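Local structure of kynurenine formamidase (Bacillus anthracis, 4CO9) at residues P23-F28 with T48-T53; N17-W22 with G117-F122; D10-L15 with T53-D58; I145-P150 with I173-V178; K69-D74 with A195-D200. The protein catalyses the zinc-dependent hydrolysis of N-formyl-L-kynurenine to L-kynurenine and formate, a step of tryptophan degradation, and works as a homodimer with two zinc ions per subunit. One frame throughout, in Å; residues are numbered along the deposited sequence.

In the fold
Three of the contacts supply zinc ligands, and the other two reach the binuclear site through W22 and D200. Contacts 3 and 4 reach neighbouring strands, 56-58 and 172-175, of the main sheet, their centres about 8 Å apart, and between them supply H56, D58 and E175, while contact 1 adds H52, whose ND1 lies 3.2 Å from OD1 of D58. Contact 1 shares T53 with contact 3 and is nested along the chain within the loop closed by contact 2, which brings the side chain of W22 to about 5 Å from a zinc ion. Contact 5, its centre about 18 Å from those of contacts 1 and 4, contributes D200, whose OD2 lies 2.7 Å from NE2 of H52.

Contact 1 (P23-F28 with T48-T53); sequences PGDTPF and TMSIHT. With ZN (zinc ion), chain P.
The carboxylate of D25 meets the hydroxyl of S50 in a short hydrogen bond, OG to OD2 at 2.6 Å, with OG donating on the syn side of the carboxylate but 34° out of its plane. The same OG accepts from the backbone N of H52 at 3.1 Å, closing an ST turn, so one hydroxyl both gives to D25 and receives from H52 two residues on. The torsion that sets OG opposite the backbone N of S50 (chi1 172°) turns it to OD2 of D25. A water donates to OD2 of D25 and to the backbone O of H52, linking D25 straight to that backbone.

Beside this polar group, CG2 of T26 meets CG2 of T48 at 4.0 Å, the two side chains crossing at about a right angle. CD2 of F28 packs on CB of M49 at 3.8 Å, the side chains lying side by side. The M49 sulfur adds an oblique Met-aromatic contact. T48 and M49 pair with a strand of the second subunit. H52 binds one zinc through ND1 at 2.2 Å, while D200 takes its NE2. This is consistent with S50 and D25 acting as a second shell that steadies the backbone carrying the zinc ligand.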
# COMPACT_ATOMS: atom_id res chain seq x y z
N PRO C 23 17.92 -9.76 11.01
CA PRO C 23 19.21 -10.40 10.72
C PRO C 23 19.06 -11.61 9.80
O PRO C 23 18.22 -12.48 10.05
CB PRO C 23 19.71 -10.84 12.10
CG PRO C 23 19.03 -9.92 13.05
CD PRO C 23 17.72 -9.53 12.45
N GLY C 24 19.81 -11.61 8.70
CA GLY C 24 19.80 -12.72 7.75
C GLY C 24 18.67 -12.72 6.72
O GLY C 24 18.66 -13.55 5.83
N ASP C 25 17.69 -11.82 6.88
CA ASP C 25 16.49 -11.79 6.06
C ASP C 25 16.85 -11.17 4.71
O ASP C 25 17.93 -10.62 4.58
CB ASP C 25 15.42 -10.97 6.78
CG ASP C 25 14.02 -11.29 6.31
OD1 ASP C 25 13.89 -12.13 5.37
OD2 ASP C 25 13.08 -10.66 6.86
N THR C 26 15.98 -11.30 3.72
CA THR C 26 16.24 -10.75 2.40
C THR C 26 16.60 -9.26 2.49
O THR C 26 15.80 -8.49 3.00
CB THR C 26 14.98 -10.86 1.51
OG1 THR C 26 14.54 -12.21 1.48
CG2 THR C 26 15.26 -10.39 0.11
N PRO C 27 17.79 -8.85 2.00
CA PRO C 27 18.06 -7.43 1.94
C PRO C 27 17.12 -6.70 0.98
O PRO C 27 16.71 -7.28 -0.03
CB PRO C 27 19.50 -7.35 1.42
CG PRO C 27 20.07 -8.69 1.63
CD PRO C 27 18.91 -9.63 1.45
N PHE C 28 16.76 -5.47 1.30
CA PHE C 28 15.90 -4.71 0.41
C PHE C 28 16.66 -4.33 -0.85
O PHE C 28 17.79 -3.90 -0.77
CB PHE C 28 15.41 -3.42 1.07
CG PHE C 28 14.53 -2.59 0.15
CD1 PHE C 28 15.07 -1.69 -0.78
CD2 PHE C 28 13.15 -2.74 0.21
CE1 PHE C 28 14.24 -0.97 -1.62
CE2 PHE C 28 12.32 -2.03 -0.63
CZ PHE C 28 12.87 -1.13 -1.54
N THR C 48 12.80 -6.33 -4.81
CA THR C 48 13.00 -7.55 -4.04
C THR C 48 13.07 -7.17 -2.56
O THR C 48 13.87 -6.31 -2.19
CB THR C 48 14.31 -8.24 -4.45
OG1 THR C 48 14.29 -8.50 -5.86
CG2 THR C 48 14.48 -9.58 -3.72
N MET C 49 12.25 -7.79 -1.72
CA MET C 49 12.26 -7.47 -0.30
C MET C 49 11.65 -8.56 0.57
O MET C 49 10.86 -9.38 0.08
CB MET C 49 11.49 -6.15 -0.06
CG MET C 49 9.99 -6.23 -0.37
SD MET C 49 9.15 -4.62 -0.35
CE MET C 49 9.33 -4.22 1.36
N SER C 50 12.04 -8.57 1.84
CA SER C 50 11.28 -9.29 2.86
C SER C 50 9.97 -8.56 3.09
O SER C 50 9.94 -7.34 3.05
CB SER C 50 12.02 -9.38 4.18
OG SER C 50 11.18 -9.93 5.19
N ILE C 51 8.92 -9.32 3.35
CA ILE C 51 7.62 -8.79 3.78
C ILE C 51 7.75 -7.85 5.00
O ILE C 51 7.07 -6.79 5.10
CB ILE C 51 6.69 -9.99 4.07
CG1 ILE C 51 6.33 -10.70 2.74
CG2 ILE C 51 5.44 -9.55 4.82
CD1 ILE C 51 5.46 -9.90 1.76
N HIS C 52 8.65 -8.22 5.90
CA HIS C 52 8.77 -7.52 7.18
C HIS C 52 9.89 -6.51 7.12
O HIS C 52 10.85 -6.55 7.88
CB HIS C 52 8.98 -8.56 8.29
CG HIS C 52 7.91 -9.61 8.33
ND1 HIS C 52 6.83 -9.55 9.19
CD2 HIS C 52 7.73 -10.72 7.58
CE1 HIS C 52 6.03 -10.58 8.97
NE2 HIS C 52 6.56 -11.30 8.00
N THR C 53 9.77 -5.58 6.18
CA THR C 53 10.73 -4.51 5.99
C THR C 53 9.97 -3.21 6.05
O THR C 53 8.95 -3.07 5.40
CB THR C 53 11.40 -4.61 4.60
OG1 THR C 53 11.96 -5.90 4.46
CG2 THR C 53 12.50 -3.56 4.41
ZN ZN P . 6.30 -8.27 10.89
O HOH W 1 13.41 -8.08 7.57
O HOH W 2 6.84 -9.57 12.38

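Contact 2 (N17-W22 with G117-F122); sequences NDIATW and GKANEF
The backbone N of A20 donates to O of A119 at 2.9 Å, a nearly straight bond (169° at the hydrogen) that lies in the carbonyl plane and uses a lone pair. That carbonyl belongs to a type I beta turn from K118 to E121, closed by N of E121 on O of K118. CG1 of I19 rests against the same A119 oxygen at 3.3 Å. The N120 side chain lies along the backbone of D18 and I19, its OD1 3.4 Å from CA of I19, and its ND2 approaches CB of D18.

From the end of the turn onward the contact is mainly van der Waals. CB of A20 sits against the backbone between E121 and F122, 3.3 Å from C of E121. F122 then reaches the indole of W22 in an edge-to-face pair: its CZ stands over one face of W22, 3.4 Å from CD2, with the planes at 53°. The F122 side chain leaves its backbone with CG opposite N (chi1 -161°), which carries the ring to the W22 face, and CA of W22 lies over the phenyl face in a CH-pi contact, 4.1 Å from the ring centroid. The two residues thus touch each other twice, through ring and backbone. P23 also packs on F122. F122 thus backs the substrate-binding indole, which stands beside the zinc ligand H52 and the binuclear site, consistent with a wall of the substrate pocket.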
# COMPACT_ATOMS: atom_id res chain seq x y z
N ASN C 17 17.62 0.87 -0.45
CA ASN C 17 18.63 -0.14 -0.23
C ASN C 17 19.36 -0.02 1.11
O ASN C 17 20.01 -0.97 1.52
CB ASN C 17 19.63 -0.18 -1.39
CG ASN C 17 19.00 -0.68 -2.70
OD1 ASN C 17 17.81 -0.90 -2.81
ND2 ASN C 17 19.84 -0.84 -3.71
N ASP C 18 19.25 1.13 1.78
CA ASP C 18 19.86 1.32 3.09
C ASP C 18 19.01 0.89 4.28
O ASP C 18 19.49 0.92 5.41
CB ASP C 18 20.24 2.80 3.28
CG ASP C 18 21.24 3.29 2.23
OD1 ASP C 18 22.10 2.49 1.81
OD2 ASP C 18 21.17 4.47 1.86
N ILE C 19 17.75 0.54 4.06
CA ILE C 19 16.88 0.19 5.17
C ILE C 19 17.34 -1.11 5.83
O ILE C 19 17.87 -1.99 5.18
CB ILE C 19 15.40 0.09 4.75
CG1 ILE C 19 14.50 0.19 5.99
CG2 ILE C 19 15.12 -1.17 3.96
CD1 ILE C 19 13.03 0.32 5.68
N ALA C 20 17.15 -1.19 7.14
CA ALA C 20 17.47 -2.39 7.90
C ALA C 20 16.47 -3.51 7.62
O ALA C 20 15.36 -3.27 7.12
CB ALA C 20 17.48 -2.07 9.38
N THR C 21 16.89 -4.73 7.93
CA THR C 21 16.02 -5.90 7.89
C THR C 21 16.30 -6.75 9.12
O THR C 21 17.30 -6.55 9.80
CB THR C 21 16.27 -6.75 6.64
OG1 THR C 21 17.63 -7.19 6.62
CG2 THR C 21 15.99 -5.96 5.36
N TRP C 22 15.44 -7.73 9.38
CA TRP C 22 15.75 -8.74 10.40
C TRP C 22 17.08 -9.39 10.02
O TRP C 22 17.35 -9.56 8.85
CB TRP C 22 14.63 -9.78 10.48
CG TRP C 22 13.44 -9.30 11.29
CD1 TRP C 22 12.46 -8.48 10.86
CD2 TRP C 22 13.16 -9.60 12.66
NE1 TRP C 22 11.56 -8.24 11.88
CE2 TRP C 22 11.96 -8.93 12.99
CE3 TRP C 22 13.79 -10.37 13.62
CZ2 TRP C 22 11.38 -8.99 14.27
CZ3 TRP C 22 13.21 -10.45 14.89
CH2 TRP C 22 12.03 -9.77 15.20
N GLY C 117 13.71 4.25 16.25
CA GLY C 117 13.56 5.36 15.30
C GLY C 117 14.67 5.53 14.26
O GLY C 117 14.74 6.56 13.62
N LYS C 118 15.52 4.52 14.10
CA LYS C 118 16.54 4.53 13.04
C LYS C 118 16.24 3.43 12.02
O LYS C 118 16.60 2.26 12.22
CB LYS C 118 17.93 4.35 13.63
CG LYS C 118 18.32 5.47 14.58
CD LYS C 118 19.64 5.22 15.27
CE LYS C 118 19.44 4.30 16.46
NZ LYS C 118 20.67 4.18 17.29
N ALA C 119 15.58 3.81 10.92
CA ALA C 119 15.06 2.84 9.94
C ALA C 119 16.19 2.02 9.29
O ALA C 119 15.96 0.90 8.82
CB ALA C 119 14.23 3.53 8.88
N ASN C 120 17.39 2.59 9.25
CA ASN C 120 18.51 1.97 8.56
C ASN C 120 19.40 1.14 9.49
O ASN C 120 20.44 0.63 9.07
CB ASN C 120 19.30 3.04 7.79
CG ASN C 120 18.46 3.73 6.68
OD1 ASN C 120 17.35 3.29 6.35
ND2 ASN C 120 19.01 4.79 6.10
N GLU C 121 18.98 0.97 10.75
CA GLU C 121 19.63 0.03 11.66
C GLU C 121 18.59 -0.88 12.29
O GLU C 121 17.48 -0.46 12.59
CB GLU C 121 20.35 0.79 12.78
CG GLU C 121 21.41 1.76 12.28
CD GLU C 121 22.08 2.51 13.42
OE1 GLU C 121 21.99 2.05 14.58
OE2 GLU C 121 22.67 3.58 13.15
N PHE C 122 18.96 -2.14 12.51
CA PHE C 122 18.09 -3.04 13.24
C PHE C 122 18.45 -2.96 14.72
O PHE C 122 19.62 -3.09 15.07
CB PHE C 122 18.21 -4.46 12.72
CG PHE C 122 17.05 -5.32 13.10
CD1 PHE C 122 15.83 -5.18 12.46
CD2 PHE C 122 17.15 -6.24 14.14
CE1 PHE C 122 14.75 -5.96 12.83
CE2 PHE C 122 16.08 -7.02 14.52
CZ PHE C 122 14.88 -6.88 13.86

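Contact 3 (D10-L15 with T53-D58). With ZN (zinc ion), chain P; ZN (zinc ion), chain O.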
# COMPACT_ATOMS: atom_id res chain seq x y z
N ASP C 10 2.62 11.40 6.51
CA ASP C 10 3.33 10.14 6.31
C ASP C 10 3.92 9.64 7.63
O ASP C 10 4.66 10.37 8.30
CB ASP C 10 4.45 10.36 5.28
CG ASP C 10 5.05 9.08 4.74
OD1 ASP C 10 4.60 7.97 5.11
OD2 ASP C 10 5.99 9.19 3.92
N ILE C 11 3.58 8.41 8.02
CA ILE C 11 4.21 7.77 9.18
C ILE C 11 4.88 6.45 8.79
O ILE C 11 4.98 5.53 9.61
CB ILE C 11 3.23 7.59 10.36
CG1 ILE C 11 2.01 6.76 9.97
CG2 ILE C 11 2.81 8.96 10.87
CD1 ILE C 11 1.27 6.18 11.16
N SER C 12 5.34 6.38 7.54
CA SER C 12 6.02 5.20 7.02
C SER C 12 7.53 5.42 6.93
O SER C 12 8.00 6.54 6.73
CB SER C 12 5.49 4.86 5.63
OG SER C 12 4.08 4.72 5.63
N GLN C 13 8.29 4.33 7.07
CA GLN C 13 9.73 4.36 6.88
C GLN C 13 10.08 4.36 5.38
O GLN C 13 9.55 3.56 4.63
CB GLN C 13 10.38 3.16 7.56
CG GLN C 13 10.29 3.17 9.07
CD GLN C 13 11.01 2.02 9.73
OE1 GLN C 13 11.35 1.03 9.10
NE2 GLN C 13 11.28 2.17 11.03
N PRO C 14 11.01 5.24 4.96
CA PRO C 14 11.41 5.20 3.56
C PRO C 14 12.03 3.86 3.20
O PRO C 14 12.87 3.35 3.95
CB PRO C 14 12.44 6.33 3.44
CG PRO C 14 12.11 7.26 4.54
CD PRO C 14 11.61 6.38 5.67
N LEU C 15 11.60 3.31 2.07
CA LEU C 15 12.08 2.05 1.57
C LEU C 15 13.15 2.30 0.52
O LEU C 15 12.87 2.87 -0.54
CB LEU C 15 10.94 1.23 0.97
CG LEU C 15 9.89 0.68 1.95
CD1 LEU C 15 8.73 0.08 1.15
CD2 LEU C 15 10.49 -0.39 2.87
N THR C 53 9.77 -5.58 6.18
CA THR C 53 10.73 -4.51 5.99
C THR C 53 9.97 -3.21 6.05
O THR C 53 8.95 -3.07 5.40
CB THR C 53 11.40 -4.61 4.60
OG1 THR C 53 11.96 -5.90 4.46
CG2 THR C 53 12.50 -3.56 4.41
N GLY C 54 10.50 -2.25 6.80
CA GLY C 54 9.87 -0.95 6.91
C GLY C 54 8.54 -1.08 7.59
O GLY C 54 8.29 -2.04 8.33
N THR C 55 7.66 -0.14 7.31
CA THR C 55 6.34 -0.10 7.90
C THR C 55 5.50 -1.19 7.24
O THR C 55 5.37 -1.21 6.01
CB THR C 55 5.72 1.29 7.70
OG1 THR C 55 6.64 2.27 8.19
CG2 THR C 55 4.41 1.41 8.45
N HIS C 56 4.93 -2.09 8.03
CA HIS C 56 4.24 -3.22 7.47
C HIS C 56 3.28 -3.85 8.47
O HIS C 56 3.34 -3.57 9.67
CB HIS C 56 5.25 -4.28 7.02
CG HIS C 56 5.92 -4.97 8.15
ND1 HIS C 56 7.01 -4.44 8.81
CD2 HIS C 56 5.66 -6.15 8.75
CE1 HIS C 56 7.40 -5.28 9.75
NE2 HIS C 56 6.59 -6.32 9.74
N ILE C 57 2.41 -4.71 7.96
CA ILE C 57 1.47 -5.44 8.80
C ILE C 57 1.78 -6.93 8.73
O ILE C 57 2.25 -7.43 7.71
CB ILE C 57 -0.01 -5.15 8.42
CG1 ILE C 57 -0.36 -5.64 7.00
CG2 ILE C 57 -0.28 -3.66 8.55
CD1 ILE C 57 -0.98 -7.04 6.97
N ASP C 58 1.50 -7.62 9.84
CA ASP C 58 1.65 -9.07 9.93
C ASP C 58 0.30 -9.76 9.71
O ASP C 58 -0.71 -9.32 10.24
CB ASP C 58 2.10 -9.50 11.32
CG ASP C 58 3.49 -9.05 11.66
OD1 ASP C 58 4.26 -8.62 10.78
OD2 ASP C 58 3.81 -9.13 12.87
ZN ZN P . 6.30 -8.27 10.89
ZN ZN O . 5.55 -8.97 13.82
O HOH W 3 7.73 1.52 4.85
O HOH W 2 6.84 -9.57 12.38
O HOH W 4 7.84 -9.13 14.90
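S12 and Q13 run past T55 and G54 as two irregular backbones, their nearest CA atoms a little over 5 Å apart, joined by one direct bond and one water. The direct bond runs from the backbone N of Q13 to OG1 of T55, 2.9 Å long with 159° at the hydrogen. OG1 stands anti to the carbonyl carbon of T55 (chi1 -53°), which brings it also within 3.2 Å of CA of S12; the same OG1 is also hydrogen-bonded to O of N176, so the buried threonine oxygen ties three chain segments together. The water donates to O of Q13 and accepts from N of T55, bridging the same two residues a second time.

The Q13 side chain, extended beyond CG, crosses T55 obliquely and lays OE1 3.3 Å from CA of G54. CD2 of L15 packs on T53 and G54, 4.1 Å from CG2 of T53 and from CA of G54, where there is little room for a side chain. O of G54 accepts from ND1 of H56 at 2.8 Å in an almost straight bond lying in the imidazole plane; this fixes the ring's rotation and leaves NE2 directed at a zinc, 2.3 Å away. D58 bridges both metals, one carboxylate oxygen to each.

Strand 56-58 is flanked in the main sheet by strands 172-175 and 201-203, with H56 bonded to E175 and I57 to S202. In the 10-15 loop, OG of S12 is hydrogen-bonded to O of A206, and L15 packs on L196 of the second subunit.

Contact 4 (I145-P150 with I173-V178); sequences IGVDVP and ILENVV. With ZN (zinc ion), chain O; ZN (zinc ion), chain P.
Strands 144-147 and 172-175, joined through helix 161-168 as a beta-alpha-beta unit, run parallel side by side, the short axes 14° apart. N of L174 donates to O of I145 at 2.9 Å, and N of V147 to O of L174 at 3.0 Å. Past the strand ends the backbones stay bonded: N of V177 reaches O of V147, and N of N176 reaches O of V149 from well above the carbonyl plane.

V147 and E175 lie side by side, pointing the same way, CG2 of V147 4.0 Å from CG of E175. E175 ends its strand, at the C-terminal edge where parallel alpha/beta sheets commonly place active-site residues, and, extended beyond CG, presents its carboxylate to both zinc ions. OE1 bridges them, 2.4 Å from one and 2.6 Å from the other, while OE2 binds the latter at 2.1 Å. D58 also bridges the pair, H163 completes the protein ligands of the zinc that E175 chelates, and H52 and H56 those of the other.

The N176 side chain slants across P150, its OD1 3.5 Å from CG of the P150 ring, while ND2 is held by O of G54. CB of D148 lies against O of V177, its carboxylate turned away to T113 and S114.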
# COMPACT_ATOMS: atom_id res chain seq x y z
N ILE C 145 -3.38 -2.73 16.69
CA ILE C 145 -2.33 -2.15 17.49
C ILE C 145 -1.13 -1.91 16.58
O ILE C 145 -0.76 -2.78 15.76
CB ILE C 145 -1.97 -3.04 18.71
CG1 ILE C 145 -1.09 -2.30 19.70
CG2 ILE C 145 -1.27 -4.33 18.30
CD1 ILE C 145 -1.84 -1.37 20.60
N GLY C 146 -0.55 -0.72 16.70
CA GLY C 146 0.64 -0.36 15.94
C GLY C 146 1.75 0.05 16.87
O GLY C 146 1.48 0.67 17.91
N VAL C 147 2.98 -0.30 16.52
CA VAL C 147 4.15 0.07 17.29
C VAL C 147 5.24 0.68 16.40
O VAL C 147 5.35 0.34 15.22
CB VAL C 147 4.73 -1.13 18.07
CG1 VAL C 147 3.75 -1.58 19.14
CG2 VAL C 147 5.09 -2.29 17.15
N ASP C 148 6.05 1.57 16.98
CA ASP C 148 7.14 2.21 16.24
C ASP C 148 8.45 1.45 16.33
O ASP C 148 9.53 2.05 16.29
CB ASP C 148 7.31 3.67 16.69
CG ASP C 148 7.67 3.80 18.16
OD1 ASP C 148 7.62 2.79 18.90
OD2 ASP C 148 7.97 4.94 18.59
N VAL C 149 8.36 0.13 16.45
CA VAL C 149 9.50 -0.78 16.46
C VAL C 149 9.16 -2.01 15.60
O VAL C 149 8.01 -2.17 15.19
CB VAL C 149 9.88 -1.20 17.90
CG1 VAL C 149 10.59 -0.06 18.61
CG2 VAL C 149 8.64 -1.62 18.67
N PRO C 150 10.15 -2.87 15.30
CA PRO C 150 9.89 -3.95 14.32
C PRO C 150 9.03 -5.10 14.80
O PRO C 150 8.60 -5.90 13.98
CB PRO C 150 11.29 -4.49 14.01
CG PRO C 150 12.22 -3.39 14.37
CD PRO C 150 11.59 -2.69 15.54
N ILE C 173 -1.98 -6.31 13.66
CA ILE C 173 -0.64 -5.84 14.03
C ILE C 173 0.01 -5.03 12.93
O ILE C 173 0.10 -5.48 11.78
CB ILE C 173 0.28 -7.03 14.37
CG1 ILE C 173 -0.26 -7.78 15.59
CG2 ILE C 173 1.72 -6.55 14.64
CD1 ILE C 173 0.41 -9.11 15.85
N LEU C 174 0.48 -3.84 13.31
CA LEU C 174 1.19 -2.92 12.44
C LEU C 174 2.51 -2.58 13.10
O LEU C 174 2.53 -2.18 14.26
CB LEU C 174 0.32 -1.68 12.24
CG LEU C 174 0.92 -0.42 11.62
CD1 LEU C 174 1.44 -0.70 10.22
CD2 LEU C 174 -0.12 0.68 11.61
N GLU C 175 3.61 -2.75 12.38
CA GLU C 175 4.95 -2.56 12.92
C GLU C 175 5.74 -1.52 12.14
O GLU C 175 5.46 -1.25 10.96
CB GLU C 175 5.69 -3.91 12.94
CG GLU C 175 5.16 -4.84 14.01
CD GLU C 175 5.48 -6.31 13.77
OE1 GLU C 175 5.80 -6.69 12.62
OE2 GLU C 175 5.40 -7.09 14.76
N ASN C 176 6.72 -0.92 12.82
CA ASN C 176 7.61 0.09 12.24
C ASN C 176 6.94 1.37 11.74
O ASN C 176 7.38 1.97 10.76
CB ASN C 176 8.46 -0.52 11.11
CG ASN C 176 9.61 -1.37 11.62
OD1 ASN C 176 10.12 -1.16 12.71
ND2 ASN C 176 10.04 -2.33 10.81
N VAL C 177 5.89 1.82 12.41
CA VAL C 177 5.40 3.17 12.13
C VAL C 177 6.41 4.19 12.67
O VAL C 177 7.21 3.87 13.52
CB VAL C 177 3.98 3.46 12.68
CG1 VAL C 177 2.94 2.70 11.87
CG2 VAL C 177 3.86 3.15 14.16
N VAL C 178 6.36 5.40 12.11
CA VAL C 178 7.25 6.49 12.48
C VAL C 178 6.41 7.58 13.13
O VAL C 178 5.57 8.18 12.47
CB VAL C 178 7.92 7.08 11.23
CG1 VAL C 178 8.90 8.18 11.61
CG2 VAL C 178 8.60 5.98 10.44
ZN ZN O . 5.55 -8.97 13.82
ZN ZN P . 6.30 -8.27 10.89
O HOH W 2 6.84 -9.57 12.38
O HOH W 4 7.84 -9.13 14.90

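Contact 5 (K69-D74 with A195-D200)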
# COMPACT_ATOMS: atom_id res chain seq x y z
N LYS C 69 -3.99 -15.66 5.58
CA LYS C 69 -3.04 -14.96 4.72
C LYS C 69 -3.52 -13.53 4.52
O LYS C 69 -4.66 -13.21 4.86
CB LYS C 69 -2.94 -15.63 3.35
CG LYS C 69 -2.76 -17.14 3.36
CD LYS C 69 -1.43 -17.55 3.94
CE LYS C 69 -0.95 -18.89 3.40
NZ LYS C 69 -1.82 -20.01 3.83
N VAL C 70 -2.67 -12.69 3.95
CA VAL C 70 -2.95 -11.26 3.87
C VAL C 70 -4.30 -10.94 3.23
O VAL C 70 -5.04 -10.12 3.76
CB VAL C 70 -1.82 -10.50 3.14
CG1 VAL C 70 -2.29 -9.12 2.69
CG2 VAL C 70 -0.61 -10.38 4.04
N LEU C 71 -4.59 -11.54 2.09
CA LEU C 71 -5.80 -11.18 1.36
C LEU C 71 -7.07 -11.57 2.13
O LEU C 71 -8.13 -11.00 1.88
CB LEU C 71 -5.79 -11.80 -0.04
CG LEU C 71 -6.90 -11.39 -1.01
CD1 LEU C 71 -7.00 -9.88 -1.17
CD2 LEU C 71 -6.69 -12.04 -2.36
N ASP C 72 -6.96 -12.52 3.06
CA ASP C 72 -8.09 -12.93 3.91
C ASP C 72 -8.40 -11.88 4.98
O ASP C 72 -9.45 -11.95 5.63
CB ASP C 72 -7.80 -14.25 4.64
CG ASP C 72 -7.44 -15.41 3.71
OD1 ASP C 72 -8.03 -15.49 2.61
OD2 ASP C 72 -6.56 -16.24 4.08
N LEU C 73 -7.49 -10.95 5.21
CA LEU C 73 -7.68 -9.97 6.27
C LEU C 73 -8.71 -8.90 5.88
O LEU C 73 -8.77 -8.44 4.73
CB LEU C 73 -6.36 -9.30 6.65
CG LEU C 73 -5.26 -10.24 7.17
CD1 LEU C 73 -3.94 -9.50 7.22
CD2 LEU C 73 -5.61 -10.79 8.54
N ASP C 74 -9.50 -8.50 6.87
CA ASP C 74 -10.57 -7.52 6.68
C ASP C 74 -10.00 -6.11 6.49
O ASP C 74 -9.41 -5.54 7.40
CB ASP C 74 -11.47 -7.60 7.91
CG ASP C 74 -12.62 -6.63 7.87
OD1 ASP C 74 -12.79 -5.93 6.86
OD2 ASP C 74 -13.36 -6.60 8.87
N ALA C 195 -2.85 -6.60 -1.82
CA ALA C 195 -3.78 -7.71 -1.98
C ALA C 195 -3.07 -9.05 -2.20
O ALA C 195 -3.29 -9.72 -3.19
CB ALA C 195 -4.74 -7.42 -3.13
N LEU C 196 -2.22 -9.44 -1.25
CA LEU C 196 -1.35 -10.61 -1.42
C LEU C 196 -2.06 -11.88 -1.02
O LEU C 196 -2.31 -12.10 0.16
CB LEU C 196 -0.08 -10.43 -0.60
CG LEU C 196 0.85 -9.34 -1.11
CD1 LEU C 196 1.78 -8.84 -0.02
CD2 LEU C 196 1.65 -9.86 -2.30
N SER C 197 -2.40 -12.71 -2.00
CA SER C 197 -3.19 -13.93 -1.76
C SER C 197 -2.58 -14.84 -0.72
O SER C 197 -3.29 -15.42 0.09
CB SER C 197 -3.37 -14.71 -3.07
OG SER C 197 -4.02 -13.94 -4.07
N ASP C 198 -1.26 -15.00 -0.76
CA ASP C 198 -0.62 -16.09 -0.04
C ASP C 198 0.37 -15.66 1.02
O ASP C 198 1.05 -16.49 1.60
CB ASP C 198 0.10 -17.00 -1.05
CG ASP C 198 -0.84 -17.53 -2.11
OD1 ASP C 198 -1.90 -18.03 -1.75
OD2 ASP C 198 -0.53 -17.43 -3.30
N ALA C 199 0.47 -14.36 1.28
CA ALA C 199 1.55 -13.83 2.09
C ALA C 199 1.30 -13.82 3.59
O ALA C 199 0.16 -13.82 4.05
CB ALA C 199 1.95 -12.43 1.60
N ASP C 200 2.42 -13.75 4.32
CA ASP C 200 2.49 -13.72 5.75
C ASP C 200 2.40 -12.30 6.30
O ASP C 200 2.45 -12.12 7.51
CB ASP C 200 3.82 -14.36 6.20
CG ASP C 200 5.05 -13.72 5.54
OD1 ASP C 200 5.16 -13.74 4.29
OD2 ASP C 200 5.93 -13.23 6.27
O HOH W 5 -5.91 -15.80 0.17
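Backbone bonds set the contact between K69-L71 and the loop of A195-D200: N of V70 donates to O of A199 at 3.0 Å, and one residue on, N of L71 makes a weaker bond to O of L196, bent to 130°. The two donors open the 3-10 segment 70-72, whose own turn is closed by N of D72 on O of K69. D72 reinforces it from the side chain, its OD2 accepting from N of K69 at 3.0 Å on the anti side of the carboxylate. A water joins the loops once more, giving hydrogens to OD1 of D72 and to O of S197.

Apolar contacts fill in around these bonds. V70 packs CB and CG1 on L196 and CG2 on A199: CB of V70 is 4.1 Å from CB of L196, and CG2 of V70 the same distance from CB of A199. L71, with CG anti to the backbone N (chi1 -173°), spreads its methyls over the start of the loop, CD1 on CB of A195 at 3.9 Å and CD2 beside OG of S197.

The aliphatic part of K69 lies along carbonyl oxygens, CB 3.3 Å from O of S197 and CD near O of D198. Bends at chi2 and chi4 carry its amino group on to a cation-pi contact with F61.

The 69-74 segment belongs to the link from strand 56-58 to strand 81-86. The loop 195-200 leads into strand 201-203, outermost in the main sheet within this chain. At its end D200 bonds H52 of the zinc site and Y30 of the second subunit, while S197 reaches N16 of that subunit, so the loop is itself part of the dimer interface as it leads into the sheet.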